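Local coordinates for DUF1254 domain-containing protein (Vibrio parahaemolyticus, PDB 3U07), which is of unknown function but combines DUF1254 and DUF1214 family regions and, carrying a signal sequence, is probably exported from the cytoplasm, at residues Ser213-Asp225 / Ser241-Pro253. The protein carries 2 engineered substitutions. Sequence-based numbering, arbitrary orientation.
Sequences STWLERVNFVLCD and SIGVEPCKTDFTP
A disulfide and a buried asparagine tie the helix 215-224 to the irregular loop that leads into helix 253-273. C224, in the last turn of the former, is bonded through SG to SG of C247 with a chi3 of 91°, close to the relaxed right angle of a disulfide. C247 sits within the type II turn E245-K248, and its backbone N donates to the carbonyl O of N220 (3.1 Å). That oxygen also keeps its helical bond from C224 N, and the two donors approach it from opposite faces of the carbonyl plane.

The N220 side chain, its CG anti to the carbonyl carbon (chi1 -69°), carries its amide from the helix into the loop and makes three further bonds there. N220 ND2 gives one hydrogen to G243 O, nearly straight at 173°. The other goes from N220 ND2 to K248 O (3.0 Å), and both acceptors lie in the amide plane. N220 OD1 takes E245 N at 2.8 Å, from above that plane. Bonds at both ends of the amide fix its rotation and draw together the two arms of the loop. The F251 ring turns its edge to N220 ND2, while F251 CE1 lies 3.9 Å from L216 CB.

On the apolar side the two methyls of V244 are splayed. V244 CG2 meets L216 CD2 (3.6 Å) and W215 CH2, whereas V244 CG1 faces V219 and L223; P246 packs against L223 CB.

L236 of helix 233-239 touches both V244 and L223. W215 NE1 bonds to A259 O of helix 253-273, and R218 forms a salt bridge with D41 of helix 26-52, which places helix 215-224 and its loop among these three helices.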
# COMPACT_ATOMS: atom_id res chain seq x y z
N SER A 213 -22.24 -2.39 14.57
CA SER A 213 -22.31 -3.78 14.12
C SER A 213 -21.20 -4.61 14.76
O SER A 213 -20.33 -4.08 15.44
CB SER A 213 -22.16 -3.83 12.60
OG SER A 213 -20.97 -3.18 12.18
N THR A 214 -21.24 -5.93 14.54
CA THR A 214 -20.21 -6.82 15.07
C THR A 214 -19.24 -7.13 13.92
O THR A 214 -19.56 -6.90 12.75
CB THR A 214 -20.78 -8.16 15.56
OG1 THR A 214 -21.30 -8.88 14.43
CG2 THR A 214 -21.89 -7.94 16.58
N TRP A 215 -18.06 -7.67 14.22
CA TRP A 215 -17.14 -7.96 13.13
C TRP A 215 -17.69 -9.10 12.27
O TRP A 215 -17.37 -9.18 11.09
CB TRP A 215 -15.74 -8.30 13.65
CG TRP A 215 -15.62 -9.57 14.42
CD1 TRP A 215 -15.71 -9.72 15.78
CD2 TRP A 215 -15.32 -10.87 13.90
NE1 TRP A 215 -15.45 -11.02 16.13
CE2 TRP A 215 -15.21 -11.75 15.00
CE3 TRP A 215 -15.11 -11.37 12.61
CZ2 TRP A 215 -14.91 -13.10 14.85
CZ3 TRP A 215 -14.81 -12.72 12.46
CH2 TRP A 215 -14.71 -13.57 13.57
N LEU A 216 -18.51 -9.96 12.86
CA LEU A 216 -19.09 -11.06 12.10
C LEU A 216 -19.98 -10.53 10.98
O LEU A 216 -19.85 -10.96 9.83
CB LEU A 216 -19.92 -11.98 13.00
CG LEU A 216 -19.17 -12.96 13.91
CD1 LEU A 216 -20.17 -13.67 14.81
CD2 LEU A 216 -18.39 -13.97 13.06
N GLU A 217 -20.86 -9.58 11.28
CA GLU A 217 -21.72 -9.06 10.23
C GLU A 217 -20.97 -8.28 9.16
O GLU A 217 -21.31 -8.37 7.98
CB GLU A 217 -22.89 -8.24 10.80
CG GLU A 217 -22.57 -7.13 11.77
CD GLU A 217 -23.84 -6.50 12.34
OE1 GLU A 217 -24.09 -6.67 13.56
OE2 GLU A 217 -24.58 -5.86 11.57
N ARG A 218 -19.94 -7.54 9.56
CA ARG A 218 -19.16 -6.78 8.58
C ARG A 218 -18.39 -7.74 7.66
O ARG A 218 -18.45 -7.61 6.44
CB ARG A 218 -18.19 -5.83 9.28
CG ARG A 218 -18.86 -4.66 10.02
CD ARG A 218 -17.84 -3.64 10.53
NE ARG A 218 -16.88 -4.24 11.46
CZ ARG A 218 -17.02 -4.25 12.78
NH1 ARG A 218 -18.08 -3.69 13.36
NH2 ARG A 218 -16.10 -4.84 13.53
N VAL A 219 -17.69 -8.70 8.25
CA VAL A 219 -16.93 -9.66 7.46
C VAL A 219 -17.85 -10.49 6.55
O VAL A 219 -17.55 -10.68 5.37
CB VAL A 219 -16.10 -10.60 8.36
CG1 VAL A 219 -15.49 -11.73 7.52
CG2 VAL A 219 -14.99 -9.81 9.05
N ASN A 220 -18.96 -11.00 7.09
CA ASN A 220 -19.89 -11.80 6.28
C ASN A 220 -20.48 -10.95 5.15
O ASN A 220 -20.74 -11.46 4.05
CB ASN A 220 -21.01 -12.37 7.14
CG ASN A 220 -20.52 -13.44 8.11
OD1 ASN A 220 -19.36 -13.84 8.06
ND2 ASN A 220 -21.41 -13.90 8.97
N PHE A 221 -20.68 -9.67 5.41
CA PHE A 221 -21.20 -8.75 4.40
C PHE A 221 -20.22 -8.62 3.24
O PHE A 221 -20.59 -8.73 2.07
CB PHE A 221 -21.44 -7.37 5.02
CG PHE A 221 -21.79 -6.31 4.02
CD1 PHE A 221 -23.09 -6.22 3.51
CD2 PHE A 221 -20.83 -5.42 3.56
CE1 PHE A 221 -23.41 -5.24 2.57
CE2 PHE A 221 -21.14 -4.44 2.62
CZ PHE A 221 -22.44 -4.35 2.12
N VAL A 222 -18.95 -8.38 3.56
CA VAL A 222 -17.93 -8.24 2.53
C VAL A 222 -17.73 -9.56 1.78
O VAL A 222 -17.58 -9.57 0.56
CB VAL A 222 -16.58 -7.80 3.13
CG1 VAL A 222 -15.49 -7.86 2.07
CG2 VAL A 222 -16.70 -6.39 3.68
N LEU A 223 -17.73 -10.66 2.52
CA LEU A 223 -17.55 -11.99 1.96
C LEU A 223 -18.62 -12.27 0.91
O LEU A 223 -18.37 -12.93 -0.10
CB LEU A 223 -17.65 -13.04 3.07
CG LEU A 223 -16.48 -13.93 3.53
CD1 LEU A 223 -15.14 -13.44 3.04
CD2 LEU A 223 -16.52 -13.99 5.04
N CYS A 224 -19.81 -11.76 1.15
CA CYS A 224 -20.94 -11.96 0.25
C CYS A 224 -20.77 -11.23 -1.07
O CYS A 224 -21.15 -11.74 -2.12
CB CYS A 224 -22.23 -11.47 0.93
SG CYS A 224 -23.78 -12.07 0.16
N ASP A 225 -20.18 -10.04 -1.01
CA ASP A 225 -19.99 -9.19 -2.18
C ASP A 225 -18.84 -9.60 -3.09
O ASP A 225 -17.90 -8.84 -3.32
CB ASP A 225 -19.80 -7.74 -1.71
CG ASP A 225 -19.73 -6.74 -2.85
OD1 ASP A 225 -20.35 -7.00 -3.90
OD2 ASP A 225 -19.05 -5.70 -2.69
N SER A 241 -18.34 -22.73 12.38
CA SER A 241 -19.10 -22.82 13.63
C SER A 241 -19.09 -21.51 14.39
O SER A 241 -19.97 -21.25 15.21
CB SER A 241 -18.53 -23.94 14.51
OG SER A 241 -17.20 -23.65 14.92
N ILE A 242 -18.10 -20.67 14.11
CA ILE A 242 -17.98 -19.38 14.78
C ILE A 242 -18.99 -18.40 14.21
O ILE A 242 -19.32 -17.41 14.85
CB ILE A 242 -16.55 -18.81 14.64
CG1 ILE A 242 -15.54 -19.79 15.24
CG2 ILE A 242 -16.45 -17.46 15.33
CD1 ILE A 242 -15.75 -20.07 16.72
N GLY A 243 -19.48 -18.67 13.00
CA GLY A 243 -20.45 -17.77 12.39
C GLY A 243 -19.91 -16.95 11.22
O GLY A 243 -20.60 -16.08 10.69
N VAL A 244 -18.66 -17.22 10.84
CA VAL A 244 -18.04 -16.51 9.71
C VAL A 244 -18.48 -17.27 8.47
O VAL A 244 -18.09 -18.42 8.27
CB VAL A 244 -16.51 -16.53 9.79
CG1 VAL A 244 -15.91 -15.69 8.66
CG2 VAL A 244 -16.06 -16.01 11.15
N GLU A 245 -19.28 -16.63 7.64
CA GLU A 245 -19.82 -17.28 6.45
C GLU A 245 -20.40 -16.21 5.53
O GLU A 245 -21.12 -15.32 6.00
CB GLU A 245 -20.91 -18.25 6.90
CG GLU A 245 -21.62 -19.00 5.81
CD GLU A 245 -22.69 -19.90 6.38
OE1 GLU A 245 -22.39 -20.65 7.33
OE2 GLU A 245 -23.83 -19.87 5.88
N PRO A 246 -20.13 -16.29 4.21
CA PRO A 246 -20.62 -15.31 3.22
C PRO A 246 -22.12 -15.08 3.17
O PRO A 246 -22.86 -15.97 2.74
CB PRO A 246 -20.15 -15.88 1.89
CG PRO A 246 -19.02 -16.75 2.25
CD PRO A 246 -19.45 -17.41 3.53
N CYS A 247 -22.55 -13.86 3.48
CA CYS A 247 -23.97 -13.47 3.46
C CYS A 247 -24.74 -13.86 4.73
O CYS A 247 -25.93 -13.57 4.84
CB CYS A 247 -24.71 -14.08 2.26
SG CYS A 247 -23.81 -14.04 0.68
N LYS A 248 -24.09 -14.54 5.68
CA LYS A 248 -24.78 -14.95 6.91
C LYS A 248 -25.08 -13.76 7.83
O LYS A 248 -24.19 -12.98 8.19
CB LYS A 248 -23.94 -15.99 7.67
CG LYS A 248 -24.56 -16.46 8.99
CD LYS A 248 -23.63 -17.42 9.73
CE LYS A 248 -24.24 -17.93 11.03
NZ LYS A 248 -25.47 -18.76 10.84
N THR A 249 -26.35 -13.64 8.21
CA THR A 249 -26.80 -12.56 9.09
C THR A 249 -27.49 -13.08 10.35
O THR A 249 -27.78 -12.30 11.25
CB THR A 249 -27.79 -11.62 8.38
OG1 THR A 249 -28.93 -12.39 7.96
CG2 THR A 249 -27.15 -10.95 7.16
N ASP A 250 -27.76 -14.38 10.41
CA ASP A 250 -28.43 -14.98 11.57
C ASP A 250 -27.41 -15.68 12.47
O ASP A 250 -26.69 -16.56 12.02
CB ASP A 250 -29.49 -15.98 11.10
CG ASP A 250 -28.92 -17.08 10.21
OD1 ASP A 250 -29.09 -18.28 10.55
OD2 ASP A 250 -28.29 -16.76 9.18
N PHE A 251 -27.38 -15.30 13.75
CA PHE A 251 -26.42 -15.89 14.68
C PHE A 251 -27.05 -16.40 15.98
O PHE A 251 -28.09 -15.90 16.41
CB PHE A 251 -25.36 -14.85 15.05
CG PHE A 251 -24.69 -14.21 13.87
CD1 PHE A 251 -23.61 -14.83 13.25
CD2 PHE A 251 -25.16 -13.01 13.36
CE1 PHE A 251 -23.01 -14.24 12.14
CE2 PHE A 251 -24.56 -12.42 12.26
CZ PHE A 251 -23.48 -13.04 11.65
N THR A 252 -26.40 -17.39 16.59
CA THR A 252 -26.84 -17.94 17.86
C THR A 252 -26.14 -17.15 18.96
O THR A 252 -25.12 -16.50 18.72
CB THR A 252 -26.43 -19.41 18.03
OG1 THR A 252 -25.00 -19.49 18.13
CG2 THR A 252 -26.92 -20.26 16.86
N PRO A 253 -26.68 -17.17 20.19
CA PRO A 253 -26.07 -16.44 21.30
C PRO A 253 -24.60 -16.86 21.49
O PRO A 253 -23.73 -16.03 21.72
CB PRO A 253 -26.93 -16.84 22.50
CG PRO A 253 -28.29 -17.00 21.87
CD PRO A 253 -27.97 -17.77 20.60